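Local coordinates for chitin-binding type-4 domain-containing protein (Photorhabdus laumondii subsp. laumondii, PDB 6T5Z) that is a copper-dependent lytic polysaccharide monooxygenase of family AA10 that probably cleaves chitin chains oxidatively, at residues I73-G78 / T169-A174; I80-E85 / H148-V153; F98-G103 / E113-T118. One frame throughout, in Å; residues are numbered along the deposited sequence. Where two conformers were deposited one is given.

In the fold
The three contacts belong to one beta-sandwich of the AA10 type, built of a three-stranded antiparallel sheet and a larger mixed sheet. Interaction 2 is buried, its centre about 5 Å from that of the chain, where strand 79-86 of the first sheet faces strand 148-156 of the second. Interaction 1, its centre about 13 Å from that of interaction 2, pairs strand 73-76 with the C-terminal strand 161-172; Ile75 CD1 touches Ile80 CD1 at 3.7 Å. Interaction 3 (centre about 14 Å from that of interaction 2) fastens a loop beside strand 92-99, and Leu151 N lies 2.8 Å from Phe98 O. Only interaction 2 approaches the copper ligands, the Trp84 side chain being about 8 Å from that of His1 and 9 Å from that of His90.

Interaction 1: I73-G78 / T169-A174; sequences IPITAG and TTISPA
Strands 73-76 and 169-172 run side by side in parallel, their axes 4.5 Å apart at closest and inclined by 27°, with Ile73, Pro74, Ile75 and Thr76 paired in turn with Thr169, Thr170, Ile171 and Ser172. This is a parallel beta ladder within the mixed sheet of the AA10 sandwich, joining strand 73-76 to the C-terminal strand. Four backbone hydrogen bonds hold it: Thr170 N to Ile73 O (2.9 Å), Ile75 N to Thr170 O (3.0 Å, 173° at the hydrogen), Ser172 N to Ile75 O (2.8 Å) and Ala77 N to Ser172 O (2.9 Å).

Ile75 is the main side chain on the face it shares with Thr169 and Ile171. Its CG1 is wedged between the backbone N and the carbonyl carbon (chi1 56°), and from there the extended branch slants across both neighbours. The CD1 methyl of Ile75 reaches Thr169 CB at 3.7 Å and Ile171 CG1 at an equal distance. The hydroxyl of Thr169 is hydrogen-bonded to the backbone O of His148 on the adjoining strand. Just past strand 73-76, the Ala77 methyl lies against Ile171 CG2, and Ala77 CB comes within 3.9 Å of Ala174 CB, the methyl of the C-terminal residue.

Interaction 2: I80-E85 / H148-V153; sequences IEFQWE and HVILGV
Ile150 is the first residue of 148-153 to meet strand 80-85, touching both Ile80 and Phe82. Both of its branches reach Phe82, and CD1 also meets Ile80. CG2 lies anti to the backbone N, as chi1 of -68° for CG1 requires, and approaches the Phe82 ring obliquely, 3.9 Å from CE2. Ile150 CD1 comes within 4.1 Å of Phe82 CZ and makes a looser contact with Ile80 CD1 at 4.4 Å. Within its own strand Ile80 also packs on Phe82, its CG1 standing 4.0 Å above one face of the ring, toward the rim. With no side chain at Gly152, the indole edge of Trp84 rests on its backbone, Gly152 C 4.1 Å from Trp84 CZ2. Val153 turns its side chain away and offers backbone instead, with its C 4.2 Å from the same CZ2.

No hydrogen bond crosses, and the segment axes come no nearer than 10.1 Å and are inclined by 48°, which is evidence of face-to-face packing between the two sheets of the beta-sandwich. Trp84 NE1 is satisfied by Tyr97 OH, and Tyr97 also stacks on Phe82. Strand 79-86 runs between strands 2-6 and 133-139, while strand 148-156 is flanked by strands 92-99 and 161-172.

Interaction 3: F98-G103 / E113-T118; sequences FITKLG and EQFNST
Lys101 NZ is gripped by two groups, donating to Glu113 O at 2.9 Å and to a water at 2.8 Å that in turn donates to Phe115 O. The lysine chain is extended beyond CG, which carries the ammonium along the backbone of 113-115. The Glu113 carboxylate stays beyond salt-bridge range, with OE2 4.4 Å from Lys101 NZ.

Two backbone hydrogen bonds lie on either side of the Thr100-Phe115 pair: Lys101 N to Gln114 O at 2.9 Å and Asn116 N to Ile99 O at 3.0 Å, both nearly straight (170° and 164°). They form a single bridge between backbones, by which the loop between strands 92-99 and 121-126 of the AA10 sandwich lies along the chain where it leaves strand 92-99. Another water spans Ile99 N and Thr118 O, and a third spans Leu102 N and Asn116 OD1.

Thr100 CG2 sits 4.0 Å over one face of the Phe115 ring, near its rim, while the Thr100 hydroxyl is hydrogen-bonded to His148 ND1 and Val149 N. The Phe98 ring instead uses its edge, with Ser117 O in its plane and 3.6 Å from Phe98 CE1. Asn116 lies alongside Ile99, pointing the same way. Its OD1 meets Lys101 CG at 3.3 Å, and its ND2, hydrogen-bonded to Tyr144 OH, rests against Ile99 CG2.

Interaction 1: I73-G78 / T169-A174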
loop_
_atom_site.group_PDB
_atom_site.type_symbol
_atom_site.label_atom_id
_atom_site.label_comp_id
_atom_site.label_asym_id
_atom_site.label_seq_id
_atom_site.Cartn_x
_atom_site.Cartn_y
_atom_site.Cartn_z
ATOM N N ILE A 73 -7.642 3.157 9.002
ATOM C CA ILE A 73 -8.105 1.894 9.575
ATOM C C ILE A 73 -7.511 1.769 10.972
ATOM O O ILE A 73 -6.282 1.855 11.124
ATOM C CB ILE A 73 -7.684 0.686 8.712
ATOM C CG1 ILE A 73 -8.083 0.880 7.240
ATOM C CG2 ILE A 73 -8.273 -0.591 9.278
ATOM C CD1 ILE A 73 -9.592 1.024 7.009
ATOM N N PRO A 74 -8.322 1.559 12.008
ATOM C CA PRO A 74 -7.764 1.325 13.347
ATOM C C PRO A 74 -7.187 -0.078 13.466
ATOM O O PRO A 74 -7.851 -1.067 13.153
ATOM C CB PRO A 74 -8.968 1.513 14.279
ATOM C CG PRO A 74 -10.179 1.275 13.408
ATOM C CD PRO A 74 -9.799 1.651 12.000
ATOM N N ILE A 75 -5.943 -0.160 13.940
ATOM C CA ILE A 75 -5.272 -1.436 14.143
ATOM C C ILE A 75 -4.473 -1.376 15.438
ATOM O O ILE A 75 -4.062 -0.311 15.898
ATOM C CB ILE A 75 -4.348 -1.817 12.959
ATOM C CG1 ILE A 75 -3.318 -0.730 12.695
ATOM C CG2 ILE A 75 -5.151 -2.081 11.696
ATOM C CD1 ILE A 75 -2.237 -1.159 11.694
ATOM N N THR A 76 -4.267 -2.542 16.044
ATOM C CA THR A 76 -3.441 -2.649 17.236
ATOM C C THR A 76 -2.070 -3.183 16.847
ATOM O O THR A 76 -1.956 -4.084 16.009
ATOM C CB THR A 76 -4.087 -3.556 18.287
ATOM O OG1 THR A 76 -5.336 -2.992 18.697
ATOM C CG2 THR A 76 -3.186 -3.691 19.513
ATOM N N ALA A 77 -1.033 -2.598 17.439
ATOM C CA ALA A 77 0.331 -3.000 17.132
ATOM C C ALA A 77 0.528 -4.484 17.410
ATOM O O ALA A 77 -0.109 -5.078 18.290
ATOM C CB ALA A 77 1.336 -2.176 17.939
ATOM N N GLY A 78 1.420 -5.089 16.626
ATOM C CA GLY A 78 1.715 -6.503 16.724
ATOM C C GLY A 78 1.416 -7.201 15.411
ATOM O O GLY A 78 1.662 -6.656 14.333
ATOM N N THR A 169 -3.456 4.041 8.511
ATOM C CA THR A 169 -3.756 3.315 9.738
ATOM C C THR A 169 -3.599 4.231 10.938
ATOM O O THR A 169 -2.770 5.144 10.939
ATOM C CB THR A 169 -2.832 2.082 9.935
ATOM O OG1 THR A 169 -1.479 2.516 10.128
ATOM C CG2 THR A 169 -2.879 1.162 8.725
ATOM N N THR A 170 -4.410 3.967 11.963
ATOM C CA THR A 170 -4.225 4.514 13.305
ATOM C C THR A 170 -3.834 3.341 14.200
ATOM O O THR A 170 -4.654 2.453 14.454
ATOM C CB THR A 170 -5.487 5.200 13.824
ATOM O OG1 THR A 170 -5.745 6.374 13.053
ATOM C CG2 THR A 170 -5.298 5.619 15.275
ATOM N N ILE A 171 -2.582 3.324 14.662
ATOM C CA ILE A 171 -2.020 2.188 15.395
ATOM C C ILE A 171 -2.097 2.436 16.903
ATOM O O ILE A 171 -1.524 3.403 17.421
ATOM C CB ILE A 171 -0.570 1.912 14.963
ATOM C CG1 ILE A 171 -0.539 1.553 13.477
ATOM C CG2 ILE A 171 0.015 0.790 15.804
ATOM C CD1 ILE A 171 0.867 1.296 12.889
ATOM N N SER A 172 -2.814 1.527 17.629
ATOM C CA SER A 172 -2.765 1.627 19.083
ATOM C C SER A 172 -1.606 0.796 19.618
ATOM O O SER A 172 -1.299 -0.263 19.060
ATOM C CB SER A 172 -4.067 1.140 19.708
ATOM O OG SER A 172 -5.170 1.846 19.176
ATOM N N PRO A 173 -0.948 1.262 20.680
ATOM C CA PRO A 173 0.167 0.495 21.243
ATOM C C PRO A 173 -0.229 -0.944 21.544
ATOM O O PRO A 173 -1.358 -1.226 21.951
ATOM C CB PRO A 173 0.507 1.271 22.520
ATOM C CG PRO A 173 0.099 2.678 22.204
ATOM C CD PRO A 173 -1.152 2.541 21.385
ATOM N N ALA A 174 0.703 -1.859 21.296
ATOM C CA ALA A 174 0.468 -3.284 21.512
ATOM C C ALA A 174 -0.143 -3.555 22.885
ATOM O O ALA A 174 0.376 -3.118 23.915
ATOM C CB ALA A 174 1.770 -4.060 21.349
ATOM O OXT ALA A 174 -1.174 -4.220 22.994
#

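Interaction 2: I80-E85 / H148-V153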
loop_
_atom_site.group_PDB
_atom_site.type_symbol
_atom_site.label_atom_id
_atom_site.label_comp_id
_atom_site.label_asym_id
_atom_site.label_seq_id
_atom_site.Cartn_x
_atom_site.Cartn_y
_atom_site.Cartn_z
ATOM N N ILE A 80 -0.377 -8.615 12.175
ATOM C CA ILE A 80 -1.298 -8.005 11.214
ATOM C C ILE A 80 -1.303 -8.877 9.964
ATOM O O ILE A 80 -0.272 -9.436 9.577
ATOM C CB ILE A 80 -0.890 -6.548 10.901
ATOM C CG1 ILE A 80 -1.838 -5.891 9.900
ATOM C CG2 ILE A 80 0.542 -6.482 10.377
ATOM C CD1 ILE A 80 -1.670 -4.361 9.838
ATOM N N GLU A 81 -2.471 -9.003 9.342
ATOM C CA GLU A 81 -2.640 -9.747 8.104
ATOM C C GLU A 81 -3.116 -8.800 7.016
ATOM O O GLU A 81 -4.031 -7.997 7.243
ATOM C CB GLU A 81 -3.668 -10.883 8.259
ATOM C CG GLU A 81 -3.261 -11.991 9.211
ATOM C CD GLU A 81 -4.196 -13.178 9.129
ATOM O OE1 GLU A 81 -5.234 -13.077 8.435
ATOM O OE2 GLU A 81 -3.895 -14.213 9.753
ATOM N N PHE A 82 -2.524 -8.916 5.831
ATOM C CA PHE A 82 -2.929 -8.160 4.655
ATOM C C PHE A 82 -3.583 -9.097 3.651
ATOM O O PHE A 82 -3.030 -10.153 3.328
ATOM C CB PHE A 82 -1.727 -7.460 4.016
ATOM C CG PHE A 82 -1.020 -6.523 4.944
ATOM C CD1 PHE A 82 0.068 -6.954 5.681
ATOM C CD2 PHE A 82 -1.457 -5.216 5.104
ATOM C CE1 PHE A 82 0.722 -6.108 6.535
ATOM C CE2 PHE A 82 -0.801 -4.353 5.971
ATOM C CZ PHE A 82 0.302 -4.802 6.683
ATOM N N GLN A 83 -4.744 -8.706 3.141
ATOM C CA GLN A 83 -5.477 -9.494 2.154
ATOM C C GLN A 83 -5.523 -8.739 0.834
ATOM O O GLN A 83 -6.018 -7.604 0.785
ATOM C CB GLN A 83 -6.897 -9.803 2.624
ATOM C CG GLN A 83 -7.692 -10.671 1.661
ATOM C CD GLN A 83 -9.066 -11.012 2.210
ATOM O OE1 GLN A 83 -9.298 -12.125 2.693
ATOM N NE2 GLN A 83 -9.985 -10.042 2.158
ATOM N N TRP A 84 -5.039 -9.384 -0.227
ATOM C CA TRP A 84 -5.139 -8.883 -1.591
ATOM C C TRP A 84 -6.264 -9.589 -2.333
ATOM O O TRP A 84 -6.399 -10.813 -2.247
ATOM C CB TRP A 84 -3.841 -9.110 -2.369
ATOM C CG TRP A 84 -2.665 -8.230 -2.022
ATOM C CD1 TRP A 84 -1.842 -8.332 -0.935
ATOM C CD2 TRP A 84 -2.154 -7.146 -2.810
ATOM N NE1 TRP A 84 -0.859 -7.372 -0.992
ATOM C CE2 TRP A 84 -1.026 -6.636 -2.138
ATOM C CE3 TRP A 84 -2.543 -6.558 -4.025
ATOM C CZ2 TRP A 84 -0.298 -5.550 -2.622
ATOM C CZ3 TRP A 84 -1.807 -5.487 -4.510
ATOM C CH2 TRP A 84 -0.701 -4.997 -3.810
ATOM N N GLU A 85 -7.045 -8.807 -3.094
ATOM C CA GLU A 85 -7.975 -9.312 -4.099
ATOM C C GLU A 85 -7.254 -9.236 -5.442
ATOM O O GLU A 85 -6.905 -8.146 -5.914
ATOM C CB GLU A 85 -9.274 -8.499 -4.115
ATOM C CG GLU A 85 -9.986 -8.431 -2.776
ATOM C CD GLU A 85 -10.750 -9.706 -2.426
ATOM O OE1 GLU A 85 -10.773 -10.642 -3.245
ATOM O OE2 GLU A 85 -11.348 -9.771 -1.326
ATOM N N HIS A 148 0.100 6.134 10.771
ATOM C CA HIS A 148 1.175 5.641 9.921
ATOM C C HIS A 148 0.595 5.141 8.612
ATOM O O HIS A 148 -0.561 4.710 8.556
ATOM C CB HIS A 148 1.950 4.512 10.607
ATOM C CG HIS A 148 2.828 4.999 11.703
ATOM N ND1 HIS A 148 4.020 5.638 11.453
ATOM C CD2 HIS A 148 2.673 4.992 13.049
ATOM C CE1 HIS A 148 4.577 5.983 12.600
ATOM N NE2 HIS A 148 3.779 5.604 13.583
ATOM N N VAL A 149 1.417 5.182 7.564
ATOM C CA VAL A 149 1.039 4.689 6.246
ATOM C C VAL A 149 1.860 3.446 5.964
ATOM O O VAL A 149 3.082 3.445 6.153
ATOM C CB VAL A 149 1.250 5.749 5.155
ATOM C CG1 VAL A 149 1.016 5.143 3.772
ATOM C CG2 VAL A 149 0.328 6.939 5.399
ATOM N N ILE A 150 1.188 2.390 5.524
ATOM C CA ILE A 150 1.828 1.141 5.146
ATOM C C ILE A 150 1.782 1.059 3.628
ATOM O O ILE A 150 0.739 1.333 3.023
ATOM C CB ILE A 150 1.123 -0.062 5.806
ATOM C CG1 ILE A 150 1.362 -0.026 7.319
ATOM C CG2 ILE A 150 1.576 -1.387 5.156
ATOM C CD1 ILE A 150 0.553 -0.998 8.159
ATOM N N LEU A 151 2.918 0.726 3.008
ATOM C CA LEU A 151 2.996 0.530 1.564
ATOM C C LEU A 151 3.082 -0.960 1.264
ATOM O O LEU A 151 4.088 -1.612 1.571
ATOM C CB LEU A 151 4.188 1.268 0.956
ATOM C CG LEU A 151 4.412 1.015 -0.541
ATOM C CD1 LEU A 151 3.247 1.568 -1.384
ATOM C CD2 LEU A 151 5.729 1.598 -1.034
ATOM N N GLY A 152 2.028 -1.501 0.652
ATOM C CA GLY A 152 2.052 -2.869 0.178
ATOM C C GLY A 152 2.552 -2.898 -1.250
ATOM O O GLY A 152 2.148 -2.073 -2.073
ATOM N N VAL A 153 3.453 -3.840 -1.540
ATOM C CA VAL A 153 4.025 -3.985 -2.877
ATOM C C VAL A 153 3.887 -5.430 -3.326
ATOM O O VAL A 153 4.372 -6.352 -2.654
ATOM C CB VAL A 153 5.492 -3.541 -2.935
ATOM C CG1 VAL A 153 6.013 -3.615 -4.382
ATOM C CG2 VAL A 153 5.639 -2.126 -2.363
#

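Interaction 3: F98-G103 / E113-T118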
loop_
_atom_site.group_PDB
_atom_site.type_symbol
_atom_site.label_atom_id
_atom_site.label_comp_id
_atom_site.label_asym_id
_atom_site.label_seq_id
_atom_site.Cartn_x
_atom_site.Cartn_y
_atom_site.Cartn_z
ATOM N N PHE A 98 6.180 -1.981 3.602
ATOM C CA PHE A 98 6.962 -0.922 4.214
ATOM C C PHE A 98 6.057 -0.115 5.140
ATOM O O PHE A 98 4.843 -0.066 4.953
ATOM C CB PHE A 98 7.552 0.005 3.143
ATOM C CG PHE A 98 8.509 -0.670 2.198
ATOM C CD1 PHE A 98 9.877 -0.555 2.393
ATOM C CD2 PHE A 98 8.046 -1.390 1.089
ATOM C CE1 PHE A 98 10.783 -1.160 1.519
ATOM C CE2 PHE A 98 8.942 -1.998 0.215
ATOM C CZ PHE A 98 10.316 -1.877 0.430
ATOM N N ILE A 99 6.644 0.553 6.127
ATOM C CA ILE A 99 5.853 1.451 6.959
ATOM C C ILE A 99 6.595 2.769 7.121
ATOM O O ILE A 99 7.823 2.831 7.018
ATOM C CB ILE A 99 5.497 0.813 8.323
ATOM C CG1 ILE A 99 4.389 1.614 9.026
ATOM C CG2 ILE A 99 6.738 0.652 9.209
ATOM C CD1 ILE A 99 3.771 0.867 10.183
ATOM N N THR A 100 5.824 3.839 7.329
ATOM C CA THR A 100 6.419 5.143 7.581
ATOM C C THR A 100 7.317 5.084 8.811
ATOM O O THR A 100 7.098 4.290 9.732
ATOM C CB THR A 100 5.325 6.203 7.785
ATOM O OG1 THR A 100 4.242 5.649 8.554
ATOM C CG2 THR A 100 4.790 6.673 6.439
ATOM N N LYS A 101 8.351 5.923 8.806
ATOM C CA LYS A 101 9.265 6.015 9.935
ATOM C C LYS A 101 8.559 6.562 11.167
ATOM O O LYS A 101 7.597 7.332 11.070
ATOM C CB LYS A 101 10.438 6.940 9.609
ATOM C CG LYS A 101 11.477 6.381 8.674
ATOM C CD LYS A 101 12.514 7.453 8.330
ATOM C CE LYS A 101 13.623 6.887 7.460
ATOM N NZ LYS A 101 14.396 7.946 6.754
ATOM N N LEU A 102 9.054 6.164 12.336
ATOM C CA LEU A 102 8.707 6.871 13.556
ATOM C C LEU A 102 9.189 8.307 13.429
ATOM O O LEU A 102 10.354 8.555 13.100
ATOM C CB LEU A 102 9.334 6.190 14.772
ATOM C CG LEU A 102 8.872 4.760 15.055
ATOM C CD1 LEU A 102 9.646 4.190 16.242
ATOM C CD2 LEU A 102 7.378 4.693 15.298
ATOM N N GLY A 103 8.284 9.251 13.637
ATOM C CA GLY A 103 8.627 10.640 13.448
ATOM C C GLY A 103 8.473 11.166 12.039
ATOM O O GLY A 103 8.910 12.293 11.774
ATOM N N GLU A 113 12.387 9.147 2.127
ATOM C CA GLU A 113 12.821 9.597 3.442
ATOM C C GLU A 113 11.717 9.420 4.479
ATOM O O GLU A 113 12.012 9.224 5.664
ATOM C CB GLU A 113 13.278 11.055 3.353
ATOM C CG GLU A 113 13.997 11.577 4.576
ATOM C CD GLU A 113 13.062 12.177 5.605
ATOM O OE1 GLU A 113 11.914 12.535 5.247
ATOM O OE2 GLU A 113 13.479 12.292 6.778
ATOM N N GLN A 114 10.444 9.451 4.053
ATOM C CA GLN A 114 9.336 9.275 4.986
ATOM C C GLN A 114 9.122 7.821 5.382
ATOM O O GLN A 114 8.471 7.564 6.404
ATOM C CB GLN A 114 8.051 9.838 4.374
ATOM C CG GLN A 114 8.058 11.366 4.235
ATOM C CD GLN A 114 7.274 12.059 5.338
ATOM O OE1 GLN A 114 7.668 12.040 6.508
ATOM N NE2 GLN A 114 6.156 12.689 4.963
ATOM N N PHE A 115 9.652 6.875 4.603
ATOM C CA PHE A 115 9.466 5.446 4.816
ATOM C C PHE A 115 10.736 4.820 5.370
ATOM O O PHE A 115 11.843 5.273 5.081
ATOM C CB PHE A 115 9.111 4.742 3.495
ATOM C CG PHE A 115 7.657 4.799 3.140
ATOM C CD1 PHE A 115 6.752 3.975 3.778
ATOM C CD2 PHE A 115 7.200 5.654 2.142
ATOM C CE1 PHE A 115 5.395 4.015 3.449
ATOM C CE2 PHE A 115 5.853 5.694 1.805
ATOM C CZ PHE A 115 4.953 4.865 2.459
ATOM N N ASN A 116 10.570 3.780 6.183
ATOM C CA ASN A 116 11.701 2.913 6.475
ATOM C C ASN A 116 12.268 2.376 5.164
ATOM O O ASN A 116 11.537 2.164 4.192
ATOM C CB ASN A 116 11.281 1.768 7.401
ATOM C CG ASN A 116 11.041 2.232 8.832
ATOM O OD1 ASN A 116 11.732 3.120 9.334
ATOM N ND2 ASN A 116 10.056 1.634 9.493
ATOM N N SER A 117 13.592 2.194 5.125
ATOM C CA SER A 117 14.238 1.841 3.866
ATOM C C SER A 117 14.034 0.380 3.489
ATOM O O SER A 117 14.120 0.042 2.309
ATOM C CB SER A 117 15.729 2.161 3.922
ATOM O OG SER A 117 16.397 1.275 4.806
ATOM N N THR A 118 13.765 -0.485 4.445
ATOM C CA THR A 118 13.570 -1.889 4.140
ATOM C C THR A 118 12.190 -2.312 4.614
ATOM O O THR A 118 11.603 -1.666 5.491
ATOM C CB THR A 118 14.640 -2.760 4.811
ATOM O OG1 THR A 118 14.591 -2.552 6.224
ATOM C CG2 THR A 118 16.026 -2.422 4.276
HETATM O O HOH W 1 9.152 -0.842 6.666
HETATM O O HOH W 2 14.463 6.221 4.528
HETATM O O HOH W 3 11.287 4.028 12.070
#